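Local atomic coordinates of putative hyaluronoglucosaminidase (Clostridium perfringens, PDB entry 6PWI), a protein that probably removes N-acetylhexosamine residues from glycans, as the N-terminal part, with the catalytic barrel, of a larger family 84 glycoside hydrolase. Residues Y34-I39 against K155-Q160; T54-V59 against K79-E84; E62-A67 against I98-S103; N306-M311 against K349-M354; G341-E346 against F376-E381. One frame throughout, in Å; residues are numbered along the deposited sequence.

How the interactions relate
The chain begins with a small alpha/beta domain. Interaction 1 closes a loop around most of it, holding the N-terminal arm against the end of helix 144-158. Interactions 2 and 3 are nested inside that loop and cross each other, since their segments alternate along the chain; they meet where Val59 O accepts from Ile98 N, 2.9 Å away, between adjacent strands of one sheet. Interactions 1 and 2 touch through Phe158 and Lys79. Farther along comes the barrel, where interactions 4 and 5 also cross: 341-346 runs straight into the helix that carries 349-354. Their centres lie about 16 Å apart, and together they tie three successive beta-alpha units of the barrel.

Interaction 1: Y34-I39 against K155-Q160; sequences YEIYPI and KAIFNQ
Gln160, in the turn after helix 144-158, clasps the backbone of Glu35 much as a neighbouring strand would, and so joins the extended N-terminal arm to the alpha/beta domain beside the barrel. A primary amide suits the task because it offers both a donor and an acceptor. Gln160 OE1 accepts from Glu35 N at 3.0 Å, while Gln160 NE2 donates to Glu35 O at 2.8 Å. The other N-H of NE2 runs almost straight (177°) to Ala156 O, back in the helix, so the amide's rotation is well defined. With chi1 at 69°, CG of Gln160 sits between its backbone N and carbonyl carbon, and the extended chain beyond carries the amide across to the arm. Tyr34 turns its ring over the helix: one face receives Ile157 CG2, 3.9 Å from the ring centroid, in a CH-pi contact offset toward the rim. Gln160 OE1 lies near the edge of the same ring, the ring and amide planes being 74° apart. Beyond the contact, Tyr34 OH bonds to Lys167 N, and the Glu35 carboxylate leads away to a salt bridge with Lys460. Ile36 completes the apolar side, its CD1 resting 3.9 Å from Ile157 CG1.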
# COMPACT_ATOMS: atom_id res chain seq x y z
N TYR A 34 -5.52 -21.97 -5.54
CA TYR A 34 -5.82 -20.87 -4.63
C TYR A 34 -5.25 -19.55 -5.15
O TYR A 34 -4.15 -19.52 -5.71
CB TYR A 34 -5.29 -21.15 -3.22
CG TYR A 34 -5.75 -22.47 -2.65
CD1 TYR A 34 -7.10 -22.76 -2.54
CD2 TYR A 34 -4.84 -23.43 -2.23
CE1 TYR A 34 -7.54 -23.97 -2.03
CE2 TYR A 34 -5.26 -24.64 -1.71
CZ TYR A 34 -6.62 -24.91 -1.61
OH TYR A 34 -7.05 -26.10 -1.10
N GLU A 35 -6.02 -18.47 -4.94
CA GLU A 35 -5.55 -17.12 -5.20
C GLU A 35 -4.81 -16.61 -3.97
O GLU A 35 -5.40 -16.45 -2.90
CB GLU A 35 -6.73 -16.22 -5.58
CG GLU A 35 -6.38 -14.75 -5.68
CD GLU A 35 -7.54 -13.88 -6.12
OE1 GLU A 35 -7.99 -14.03 -7.27
OE2 GLU A 35 -8.00 -13.05 -5.30
N ILE A 36 -3.50 -16.38 -4.14
CA ILE A 36 -2.65 -15.88 -3.08
C ILE A 36 -1.95 -14.61 -3.56
O ILE A 36 -1.30 -14.61 -4.60
CB ILE A 36 -1.63 -16.96 -2.67
CG1 ILE A 36 -2.33 -18.21 -2.14
CG2 ILE A 36 -0.64 -16.40 -1.65
CD1 ILE A 36 -1.45 -19.44 -2.14
N TYR A 37 -2.10 -13.53 -2.77
CA TYR A 37 -1.40 -12.28 -3.00
C TYR A 37 -0.57 -11.93 -1.77
O TYR A 37 -1.05 -12.09 -0.65
CB TYR A 37 -2.38 -11.15 -3.32
CG TYR A 37 -2.84 -11.11 -4.75
CD1 TYR A 37 -2.05 -10.53 -5.73
CD2 TYR A 37 -4.05 -11.68 -5.13
CE1 TYR A 37 -2.46 -10.49 -7.05
CE2 TYR A 37 -4.47 -11.66 -6.46
CZ TYR A 37 -3.67 -11.06 -7.42
OH TYR A 37 -4.06 -11.02 -8.73
N PRO A 38 0.68 -11.43 -1.92
CA PRO A 38 1.31 -11.25 -3.23
C PRO A 38 1.53 -12.59 -3.92
O PRO A 38 1.51 -13.62 -3.25
CB PRO A 38 2.66 -10.62 -2.88
CG PRO A 38 2.44 -9.99 -1.53
CD PRO A 38 1.54 -10.98 -0.82
N ILE A 39 1.73 -12.56 -5.24
CA ILE A 39 1.91 -13.76 -6.04
C ILE A 39 3.17 -14.48 -5.56
O ILE A 39 4.27 -13.92 -5.64
CB ILE A 39 1.99 -13.44 -7.54
CG1 ILE A 39 0.76 -12.67 -8.05
CG2 ILE A 39 2.24 -14.70 -8.35
CD1 ILE A 39 -0.52 -13.47 -8.05
N LYS A 155 -3.22 -18.17 5.85
CA LYS A 155 -4.40 -17.40 6.20
C LYS A 155 -5.19 -17.09 4.93
O LYS A 155 -6.42 -17.18 4.92
CB LYS A 155 -4.02 -16.11 6.92
CG LYS A 155 -5.19 -15.39 7.57
CD LYS A 155 -4.98 -13.93 7.87
CE LYS A 155 -6.28 -13.27 8.29
NZ LYS A 155 -6.09 -11.83 8.52
N ALA A 156 -4.47 -16.73 3.87
CA ALA A 156 -5.08 -16.47 2.59
C ALA A 156 -5.75 -17.75 2.07
O ALA A 156 -6.85 -17.70 1.53
CB ALA A 156 -4.06 -15.91 1.62
N ILE A 157 -5.08 -18.89 2.27
CA ILE A 157 -5.60 -20.15 1.75
C ILE A 157 -6.88 -20.52 2.51
O ILE A 157 -7.89 -20.86 1.89
CB ILE A 157 -4.54 -21.27 1.79
CG1 ILE A 157 -3.39 -20.99 0.82
CG2 ILE A 157 -5.19 -22.62 1.50
CD1 ILE A 157 -2.31 -22.04 0.78
N PHE A 158 -6.83 -20.39 3.84
CA PHE A 158 -7.91 -20.86 4.70
C PHE A 158 -9.17 -20.02 4.50
O PHE A 158 -10.28 -20.53 4.65
CB PHE A 158 -7.45 -20.95 6.16
CG PHE A 158 -6.75 -22.24 6.55
CD1 PHE A 158 -5.95 -22.94 5.66
CD2 PHE A 158 -6.88 -22.75 7.84
CE1 PHE A 158 -5.31 -24.11 6.03
CE2 PHE A 158 -6.24 -23.92 8.21
CZ PHE A 158 -5.45 -24.60 7.31
N ASN A 159 -8.99 -18.74 4.12
CA ASN A 159 -10.11 -17.83 3.95
C ASN A 159 -10.93 -18.16 2.70
O ASN A 159 -12.02 -17.63 2.52
CB ASN A 159 -9.66 -16.36 3.93
CG ASN A 159 -9.62 -15.73 5.30
OD1 ASN A 159 -10.47 -16.01 6.14
ND2 ASN A 159 -8.64 -14.87 5.54
N GLN A 160 -10.41 -19.05 1.85
CA GLN A 160 -11.09 -19.35 0.60
C GLN A 160 -11.44 -20.84 0.50
O GLN A 160 -11.89 -21.30 -0.54
CB GLN A 160 -10.30 -18.82 -0.60
CG GLN A 160 -9.00 -19.57 -0.85
CD GLN A 160 -8.14 -18.95 -1.93
OE1 GLN A 160 -8.34 -19.19 -3.12
NE2 GLN A 160 -7.15 -18.19 -1.51

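Interaction 2: T54-V59 against K79-E84; sequences TDANVV and KGINHE
Strands 55-59 and 82-84 run parallel with a twist of 39° between their axes, and four backbone hydrogen bonds join them: Asn82 N to Thr54 O, Ala56 N to Asn82 O, Glu84 N to Ala56 O and Val58 N to Glu84 O. On the covered face small and branched residues fit together. Ala56 CB meets Ile81 CG2 at 3.6 Å, and Val58 CG2 comes equally near His83 CB. The valine reaches it because chi1 of 173° sets CG2 beside its own backbone N. On the other face polar residues are at home near solvent: Asp55 and Asn82 lie side by side pointing the same way, with Asp55 OD2 3.3 Å from Asn82 CB. Asn57, on that same face but buried, has its amide engaged by Ser86 and Asn95. Gly80, with positive phi, ends helix 66-78 in a Schellman motif. The whole is a beta-alpha-beta crossover: Val58 and His83 pack against Leu76 of helix 66-78, while strand 94-100 pairs with strand 55-60 along its other edge.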
# COMPACT_ATOMS: atom_id res chain seq x y z
N THR A 54 -10.98 -31.35 13.35
CA THR A 54 -11.55 -30.39 14.28
C THR A 54 -10.52 -30.07 15.36
O THR A 54 -10.51 -28.96 15.90
CB THR A 54 -12.85 -30.92 14.89
OG1 THR A 54 -13.75 -31.15 13.80
CG2 THR A 54 -13.51 -29.97 15.87
N ASP A 55 -9.68 -31.06 15.68
CA ASP A 55 -8.66 -30.91 16.72
C ASP A 55 -7.29 -31.18 16.11
O ASP A 55 -7.06 -32.22 15.51
CB ASP A 55 -8.97 -31.78 17.94
CG ASP A 55 -10.23 -31.35 18.69
OD1 ASP A 55 -11.27 -32.01 18.52
OD2 ASP A 55 -10.15 -30.36 19.46
N ALA A 56 -6.38 -30.20 16.30
CA ALA A 56 -5.07 -30.23 15.67
C ALA A 56 -3.96 -30.18 16.72
O ALA A 56 -4.13 -29.65 17.82
CB ALA A 56 -4.94 -29.10 14.69
N ASN A 57 -2.82 -30.76 16.35
CA ASN A 57 -1.58 -30.69 17.11
C ASN A 57 -0.72 -29.59 16.50
O ASN A 57 -0.53 -29.55 15.28
CB ASN A 57 -0.85 -32.03 17.14
CG ASN A 57 0.51 -31.97 17.81
OD1 ASN A 57 0.61 -31.61 18.99
ND2 ASN A 57 1.56 -32.30 17.08
N VAL A 58 -0.18 -28.72 17.37
CA VAL A 58 0.61 -27.57 16.98
C VAL A 58 1.99 -27.69 17.61
O VAL A 58 2.12 -27.83 18.83
CB VAL A 58 -0.09 -26.27 17.44
CG1 VAL A 58 0.79 -25.06 17.20
CG2 VAL A 58 -1.44 -26.10 16.77
N VAL A 59 3.03 -27.59 16.77
CA VAL A 59 4.41 -27.65 17.21
C VAL A 59 5.12 -26.37 16.79
O VAL A 59 5.30 -26.13 15.60
CB VAL A 59 5.11 -28.89 16.63
CG1 VAL A 59 6.57 -28.99 17.07
CG2 VAL A 59 4.36 -30.17 16.93
N LYS A 79 -11.25 -21.74 10.69
CA LYS A 79 -11.95 -22.98 10.42
C LYS A 79 -12.38 -23.65 11.73
O LYS A 79 -12.61 -24.86 11.75
CB LYS A 79 -11.06 -23.96 9.65
CG LYS A 79 -10.48 -23.46 8.33
CD LYS A 79 -11.52 -23.12 7.30
CE LYS A 79 -12.22 -24.33 6.72
NZ LYS A 79 -13.12 -23.93 5.62
N GLY A 80 -12.47 -22.87 12.81
CA GLY A 80 -12.88 -23.37 14.11
C GLY A 80 -12.15 -24.65 14.51
O GLY A 80 -12.77 -25.57 15.04
N ILE A 81 -10.84 -24.70 14.24
CA ILE A 81 -9.98 -25.80 14.66
C ILE A 81 -9.42 -25.49 16.04
O ILE A 81 -8.68 -24.52 16.21
CB ILE A 81 -8.85 -26.01 13.64
CG1 ILE A 81 -9.38 -26.35 12.24
CG2 ILE A 81 -7.86 -27.06 14.14
CD1 ILE A 81 -8.30 -26.50 11.20
N ASN A 82 -9.78 -26.33 17.02
CA ASN A 82 -9.16 -26.31 18.34
C ASN A 82 -7.79 -26.98 18.23
O ASN A 82 -7.56 -27.78 17.33
CB ASN A 82 -10.01 -27.05 19.38
CG ASN A 82 -11.34 -26.39 19.64
OD1 ASN A 82 -11.41 -25.35 20.31
ND2 ASN A 82 -12.41 -26.99 19.14
N HIS A 83 -6.90 -26.64 19.17
CA HIS A 83 -5.54 -27.12 19.12
C HIS A 83 -5.06 -27.52 20.51
O HIS A 83 -5.55 -27.02 21.52
CB HIS A 83 -4.61 -26.04 18.55
CG HIS A 83 -4.49 -24.86 19.44
ND1 HIS A 83 -3.43 -24.70 20.32
CD2 HIS A 83 -5.31 -23.80 19.63
CE1 HIS A 83 -3.59 -23.58 21.00
NE2 HIS A 83 -4.74 -23.01 20.59
N GLU A 84 -4.08 -28.42 20.53
CA GLU A 84 -3.22 -28.60 21.68
C GLU A 84 -1.77 -28.51 21.21
O GLU A 84 -1.47 -28.89 20.08
CB GLU A 84 -3.57 -29.90 22.42
CG GLU A 84 -4.85 -29.77 23.22
CD GLU A 84 -5.12 -30.88 24.22
OE1 GLU A 84 -4.75 -32.04 23.94
OE2 GLU A 84 -5.69 -30.58 25.29

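Interaction 3: E62-A67 against I98-S103; sequences EGIDEA and IGINNS
Ile64 lies in the connection from strand 55-60 to helix 66-78 of a beta-alpha-beta unit, and it packs over Ile98 and Ile100 at the C-terminal end of strand 94-100. The contact is wholly apolar in its side chains. Chi1 of Ile64 (-55°) brings Ile64 CG1 to 3.6 Å from Ile98 O, and chi2 (-50°) then folds CD1 in beside both strand isoleucines. Ile64 CD1 is 3.8 Å from Ile98 CG2 and equally far from Ile100 CG1. The two residues can share it because, two apart in a strand, they project from the same face, with Gly99 between them. Ile98 crosses Ile64 at about a right angle and offers its CG2 branch alone; its longer branch leads away. Ile100 instead slides past Ile64 in the opposite direction, so that Ile100 CD1 reaches the backbone of Gly63, 3.5 Å from Gly63 O. Having no side chain, Gly63 allows that methyl to come so near. Around this cluster, Ala147 of helix 144-158 touches both Ile64 and Ile98, and Glu61 OE1 accepts from Ile100 N. Next to Ile64, Asp65 is the N-cap of helix 66-78 and forms a salt bridge with Lys248. The loop thus leaves strand 55-60, passes the C-terminal end of the adjacent parallel strand 94-100 and enters helix 66-78, as the strand-to-helix connection of a beta-alpha-beta unit.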
# COMPACT_ATOMS: atom_id res chain seq x y z
N GLU A 62 11.51 -23.22 19.16
CA GLU A 62 11.85 -22.27 20.21
C GLU A 62 12.10 -20.88 19.64
O GLU A 62 11.96 -19.89 20.35
CB GLU A 62 13.06 -22.79 21.00
CG GLU A 62 12.76 -24.02 21.83
CD GLU A 62 11.82 -23.79 23.00
OE1 GLU A 62 11.96 -22.75 23.68
OE2 GLU A 62 10.95 -24.65 23.25
N GLY A 63 12.46 -20.80 18.35
CA GLY A 63 12.78 -19.54 17.71
C GLY A 63 11.56 -18.72 17.28
O GLY A 63 11.71 -17.56 16.90
N ILE A 64 10.36 -19.33 17.35
CA ILE A 64 9.12 -18.71 16.90
C ILE A 64 8.59 -17.80 18.01
O ILE A 64 8.44 -18.23 19.16
CB ILE A 64 8.11 -19.81 16.50
CG1 ILE A 64 8.66 -20.78 15.44
CG2 ILE A 64 6.77 -19.22 16.09
CD1 ILE A 64 9.27 -20.12 14.21
N ASP A 65 8.33 -16.52 17.68
CA ASP A 65 7.97 -15.51 18.67
C ASP A 65 6.46 -15.49 18.90
O ASP A 65 5.71 -16.19 18.21
CB ASP A 65 8.55 -14.13 18.35
CG ASP A 65 7.97 -13.42 17.13
OD1 ASP A 65 6.86 -13.79 16.69
OD2 ASP A 65 8.65 -12.49 16.63
N GLU A 66 6.02 -14.68 19.87
CA GLU A 66 4.63 -14.69 20.30
C GLU A 66 3.71 -14.22 19.17
O GLU A 66 2.64 -14.79 18.97
CB GLU A 66 4.41 -13.90 21.59
CG GLU A 66 4.76 -14.68 22.85
CD GLU A 66 3.95 -15.94 23.16
OE1 GLU A 66 2.71 -15.85 23.25
OE2 GLU A 66 4.58 -17.03 23.32
N ALA A 67 4.15 -13.19 18.44
CA ALA A 67 3.36 -12.64 17.34
C ALA A 67 3.10 -13.71 16.28
O ALA A 67 2.02 -13.76 15.70
CB ALA A 67 4.04 -11.42 16.77
N ILE A 98 5.64 -25.12 12.92
CA ILE A 98 6.26 -23.86 12.53
C ILE A 98 7.71 -23.86 13.01
O ILE A 98 7.97 -24.07 14.19
CB ILE A 98 5.47 -22.65 13.06
CG1 ILE A 98 3.97 -22.75 12.77
CG2 ILE A 98 6.06 -21.35 12.54
CD1 ILE A 98 3.60 -22.78 11.29
N GLY A 99 8.64 -23.59 12.08
CA GLY A 99 10.04 -23.71 12.41
C GLY A 99 10.92 -22.78 11.59
O GLY A 99 10.45 -22.15 10.64
N ILE A 100 12.20 -22.73 11.97
CA ILE A 100 13.19 -21.88 11.32
C ILE A 100 14.27 -22.77 10.72
O ILE A 100 14.72 -23.72 11.35
CB ILE A 100 13.74 -20.84 12.31
CG1 ILE A 100 12.69 -19.78 12.64
CG2 ILE A 100 15.05 -20.22 11.82
CD1 ILE A 100 12.96 -19.04 13.93
N ASN A 101 14.68 -22.43 9.50
CA ASN A 101 15.69 -23.17 8.76
C ASN A 101 17.02 -23.14 9.51
O ASN A 101 17.43 -22.09 10.02
CB ASN A 101 15.82 -22.60 7.35
CG ASN A 101 16.97 -23.22 6.59
OD1 ASN A 101 16.92 -24.40 6.24
ND2 ASN A 101 18.00 -22.42 6.35
N ASN A 102 17.67 -24.32 9.58
CA ASN A 102 18.98 -24.53 10.20
C ASN A 102 18.95 -24.33 11.72
O ASN A 102 19.98 -24.00 12.30
CB ASN A 102 20.08 -23.65 9.61
CG ASN A 102 20.54 -24.10 8.24
OD1 ASN A 102 20.18 -25.17 7.76
ND2 ASN A 102 21.36 -23.28 7.60
N SER A 103 17.79 -24.54 12.36
CA SER A 103 17.69 -24.43 13.81
C SER A 103 18.05 -25.76 14.48
O SER A 103 18.40 -25.78 15.66
CB SER A 103 16.32 -24.00 14.22
OG SER A 103 15.40 -25.06 14.03

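Interaction 4: N306-M311 against K349-M354; sequences NQVKLM and KTIGTM
Val308, projecting from helix 304-321, is the bump of this contact, and the hollow it fills is the turn at the end of helix 346-351. Its two methyls straddle the turn. Val308 CG2 sits 3.5 Å from Thr350 O and 4.0 Å from Thr350 CG2, while Val308 CG1 rests 3.9 Å from Met354 CA. This split follows from chi1 of 177°, which places CG1 anti to the valine's backbone N and CG2 beside it. A compact beta-branched residue suits the place, since its two methyls can meet two parts of the turn at once. The turn is held in shape by Thr353, whose OG1 donates to Thr350 O in the carbonyl plane, at 2.6 Å; the same oxygen also accepts from Thr353 N. Thr353 OG1 thereby forms part of the wall beside Val308 CG1. One helical turn on, Met311 CG lies against Met354 SD at 4.0 Å, the thioether of Met354 meeting the CG methylene of Met311, whose own chain bends away at chi2 and chi3. At the other end Ile351 CD1 comes 3.8 Å from Gln307 OE1, an oxygen that takes its hydrogen bond with Tyr347 OH. Beneath, Phe329 of strand 328-330 touches Gln307, Met311, Ile351 and Met354. Gln307 lies about 9 Å, side chain to side chain, from Asp299, the predicted proton donor. Neighbouring outer helices packed over an intervening strand are typical of the (beta/alpha)8, or TIM, barrel.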
# COMPACT_ATOMS: atom_id res chain seq x y z
N ASN A 306 28.07 16.69 8.36
CA ASN A 306 27.47 16.62 9.68
C ASN A 306 26.44 15.50 9.73
O ASN A 306 26.39 14.75 10.71
CB ASN A 306 26.95 17.99 10.12
CG ASN A 306 28.08 18.96 10.40
OD1 ASN A 306 29.21 18.55 10.65
ND2 ASN A 306 27.78 20.25 10.36
N GLN A 307 25.64 15.39 8.66
CA GLN A 307 24.60 14.38 8.56
C GLN A 307 25.23 13.00 8.68
O GLN A 307 24.69 12.14 9.37
CB GLN A 307 23.79 14.59 7.28
CG GLN A 307 22.90 15.82 7.34
CD GLN A 307 22.43 16.29 5.98
OE1 GLN A 307 22.14 15.50 5.09
NE2 GLN A 307 22.33 17.60 5.82
N VAL A 308 26.40 12.81 8.06
CA VAL A 308 27.13 11.56 8.13
C VAL A 308 27.61 11.33 9.57
O VAL A 308 27.44 10.23 10.11
CB VAL A 308 28.29 11.52 7.12
CG1 VAL A 308 29.11 10.24 7.25
CG2 VAL A 308 27.79 11.67 5.70
N LYS A 309 28.22 12.36 10.17
CA LYS A 309 28.70 12.30 11.54
C LYS A 309 27.62 11.71 12.44
O LYS A 309 27.86 10.73 13.14
CB LYS A 309 29.17 13.69 11.99
CG LYS A 309 29.80 13.79 13.37
CD LYS A 309 30.58 15.10 13.52
CE LYS A 309 30.72 15.61 14.94
NZ LYS A 309 31.33 14.59 15.83
N LEU A 310 26.40 12.28 12.39
CA LEU A 310 25.32 11.84 13.24
C LEU A 310 25.01 10.36 13.00
O LEU A 310 24.89 9.59 13.96
CB LEU A 310 24.08 12.71 13.02
CG LEU A 310 22.82 12.24 13.76
CD1 LEU A 310 23.01 12.31 15.27
CD2 LEU A 310 21.59 13.03 13.35
N MET A 311 24.91 9.97 11.73
CA MET A 311 24.48 8.62 11.37
C MET A 311 25.51 7.61 11.84
O MET A 311 25.16 6.47 12.16
CB MET A 311 24.23 8.48 9.87
CG MET A 311 23.04 9.29 9.34
SD MET A 311 21.48 9.13 10.29
CE MET A 311 21.09 7.40 10.06
N LYS A 349 27.54 12.08 -2.98
CA LYS A 349 28.80 11.39 -2.80
C LYS A 349 29.13 11.30 -1.31
O LYS A 349 29.58 10.26 -0.84
CB LYS A 349 29.90 12.09 -3.61
CG LYS A 349 31.26 11.41 -3.66
CD LYS A 349 32.21 12.17 -4.55
CE LYS A 349 33.66 12.13 -4.11
NZ LYS A 349 34.37 10.96 -4.66
N THR A 350 28.86 12.39 -0.57
CA THR A 350 29.16 12.43 0.85
C THR A 350 28.22 11.51 1.64
O THR A 350 28.67 10.74 2.48
CB THR A 350 29.09 13.85 1.41
OG1 THR A 350 30.07 14.58 0.68
CG2 THR A 350 29.43 13.91 2.88
N ILE A 351 26.91 11.64 1.36
CA ILE A 351 25.85 10.86 1.96
C ILE A 351 26.16 9.37 1.80
O ILE A 351 25.91 8.58 2.71
CB ILE A 351 24.49 11.27 1.33
CG1 ILE A 351 24.01 12.61 1.88
CG2 ILE A 351 23.42 10.20 1.46
CD1 ILE A 351 24.23 12.79 3.37
N GLY A 352 26.77 9.02 0.67
CA GLY A 352 27.11 7.63 0.37
C GLY A 352 28.26 7.09 1.22
O GLY A 352 28.53 5.89 1.17
N THR A 353 28.93 7.96 1.97
CA THR A 353 30.02 7.51 2.84
C THR A 353 29.50 7.16 4.23
O THR A 353 30.29 6.73 5.07
CB THR A 353 31.18 8.51 2.93
OG1 THR A 353 30.75 9.64 3.68
CG2 THR A 353 31.72 8.93 1.57
N MET A 354 28.20 7.34 4.49
CA MET A 354 27.65 6.92 5.77
C MET A 354 27.59 5.39 5.83
O MET A 354 27.74 4.73 4.80
CB MET A 354 26.29 7.56 6.04
CG MET A 354 25.14 7.03 5.21
SD MET A 354 23.57 7.83 5.70
CE MET A 354 23.93 9.55 5.37

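Interaction 5: G341-E346 against F376-E381; sequences GDVNNE and FEFFEE
Val343 and Phe378 carry the apolar part of this surface contact, in which a loop rests on helix 373-383. Phe378 holds CG anti to its backbone N (chi1 171°), a setting that extends the ring from the helix to the loop. Val343 CG1 lies 3.6 Å from Phe378 CD1 and as near to CE1. A large flat ring suits this place because its far edge atoms also reach the loop backbone: Phe378 CE1 is 3.6 Å from Gly341 C, and Phe378 CZ is 3.5 Å from Asp342 O. Glu381 adds a mixed contact. Its extended chain runs past the valine, with Glu381 CG 4.2 Å from Val343 CB and Glu381 OE2 4.0 Å from Val343 CG2, so both the chain and one carboxylate oxygen lie alongside the valine at the surface, in van der Waals contact. Polar bonds act within the loop and give it its shape. Asp342 OD1 accepts from Asn344 N at 2.8 Å in an Asx turn, the donor lying above the carboxylate plane. Asp342 O in turn accepts from Asn345 N at 3.1 Å, closing a type I turn. Gly341 has the positive phi that glycine adopts easily. Asn345 then caps helix 346-351, OD1 accepting from Leu348 N. The loop thus bridges strand 328-330 and helix 346-351 of the barrel while leaning on the next helix, 373-383, whose Phe378 also touches Trp362 of strand 359-362 behind it.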
# COMPACT_ATOMS: atom_id res chain seq x y z
N GLY A 341 21.22 16.24 -12.14
CA GLY A 341 21.58 15.15 -13.03
C GLY A 341 23.08 14.83 -12.99
O GLY A 341 23.63 14.26 -13.92
N ASP A 342 23.72 15.20 -11.88
CA ASP A 342 25.16 15.09 -11.73
C ASP A 342 25.49 13.80 -10.98
O ASP A 342 25.16 13.68 -9.80
CB ASP A 342 25.67 16.32 -10.96
CG ASP A 342 27.17 16.47 -10.89
OD1 ASP A 342 27.89 15.56 -11.36
OD2 ASP A 342 27.62 17.51 -10.36
N VAL A 343 26.15 12.85 -11.66
CA VAL A 343 26.56 11.60 -11.03
C VAL A 343 27.78 11.83 -10.13
O VAL A 343 28.29 10.89 -9.53
CB VAL A 343 26.82 10.46 -12.04
CG1 VAL A 343 25.60 10.17 -12.91
CG2 VAL A 343 28.04 10.71 -12.91
N ASN A 344 28.26 13.08 -10.07
CA ASN A 344 29.38 13.43 -9.21
C ASN A 344 28.91 14.47 -8.21
O ASN A 344 29.73 15.20 -7.64
CB ASN A 344 30.56 13.99 -10.01
CG ASN A 344 31.10 13.03 -11.04
OD1 ASN A 344 31.51 11.92 -10.72
ND2 ASN A 344 31.11 13.44 -12.30
N ASN A 345 27.59 14.55 -8.01
CA ASN A 345 26.97 15.47 -7.07
C ASN A 345 27.63 15.31 -5.70
O ASN A 345 27.69 14.20 -5.18
CB ASN A 345 25.45 15.25 -7.08
CG ASN A 345 24.74 16.05 -6.02
OD1 ASN A 345 24.73 15.65 -4.86
ND2 ASN A 345 24.12 17.15 -6.41
N GLU A 346 28.11 16.42 -5.13
CA GLU A 346 28.92 16.42 -3.91
C GLU A 346 28.11 15.86 -2.75
O GLU A 346 28.59 15.02 -2.00
CB GLU A 346 29.35 17.84 -3.52
CG GLU A 346 30.32 18.50 -4.48
CD GLU A 346 31.77 18.04 -4.41
OE1 GLU A 346 32.06 17.08 -3.66
OE2 GLU A 346 32.60 18.66 -5.12
N PHE A 376 17.35 4.39 -10.96
CA PHE A 376 18.07 3.62 -9.96
C PHE A 376 19.54 3.49 -10.35
O PHE A 376 20.40 3.50 -9.48
CB PHE A 376 17.35 2.30 -9.66
CG PHE A 376 16.02 2.47 -8.99
CD1 PHE A 376 15.85 3.40 -7.97
CD2 PHE A 376 14.92 1.71 -9.36
CE1 PHE A 376 14.62 3.58 -7.36
CE2 PHE A 376 13.69 1.88 -8.74
CZ PHE A 376 13.54 2.83 -7.75
N GLU A 377 19.81 3.38 -11.66
CA GLU A 377 21.18 3.37 -12.15
C GLU A 377 21.87 4.68 -11.75
O GLU A 377 23.03 4.68 -11.35
CB GLU A 377 21.24 3.22 -13.67
CG GLU A 377 21.04 1.80 -14.18
CD GLU A 377 20.74 1.66 -15.67
OE1 GLU A 377 20.80 2.68 -16.41
OE2 GLU A 377 20.46 0.51 -16.10
N PHE A 378 21.13 5.79 -11.89
CA PHE A 378 21.68 7.09 -11.56
C PHE A 378 22.01 7.15 -10.07
O PHE A 378 23.11 7.56 -9.69
CB PHE A 378 20.74 8.23 -11.97
CG PHE A 378 21.19 9.57 -11.44
CD1 PHE A 378 22.07 10.36 -12.16
CD2 PHE A 378 20.80 10.01 -10.18
CE1 PHE A 378 22.52 11.57 -11.66
CE2 PHE A 378 21.25 11.22 -9.68
CZ PHE A 378 22.10 12.00 -10.42
N PHE A 379 21.03 6.76 -9.24
CA PHE A 379 21.17 6.80 -7.80
C PHE A 379 22.39 5.99 -7.37
O PHE A 379 23.17 6.44 -6.54
CB PHE A 379 19.91 6.27 -7.11
CG PHE A 379 19.99 6.30 -5.60
CD1 PHE A 379 19.47 7.37 -4.88
CD2 PHE A 379 20.62 5.28 -4.90
CE1 PHE A 379 19.55 7.40 -3.50
CE2 PHE A 379 20.71 5.32 -3.52
CZ PHE A 379 20.17 6.37 -2.82
N GLU A 380 22.53 4.79 -7.95
CA GLU A 380 23.61 3.88 -7.59
C GLU A 380 24.96 4.49 -7.96
O GLU A 380 25.89 4.45 -7.16
CB GLU A 380 23.40 2.49 -8.20
CG GLU A 380 24.42 1.47 -7.70
CD GLU A 380 24.11 -0.00 -7.92
OE1 GLU A 380 23.01 -0.33 -8.42
OE2 GLU A 380 24.98 -0.83 -7.59
N GLU A 381 25.06 5.06 -9.16
CA GLU A 381 26.27 5.69 -9.66
C GLU A 381 26.66 6.86 -8.74
O GLU A 381 27.85 7.09 -8.52
CB GLU A 381 26.02 6.14 -11.11
CG GLU A 381 27.27 6.30 -11.96
CD GLU A 381 27.02 6.35 -13.47
OE1 GLU A 381 25.97 5.82 -13.93
OE2 GLU A 381 27.88 6.92 -14.19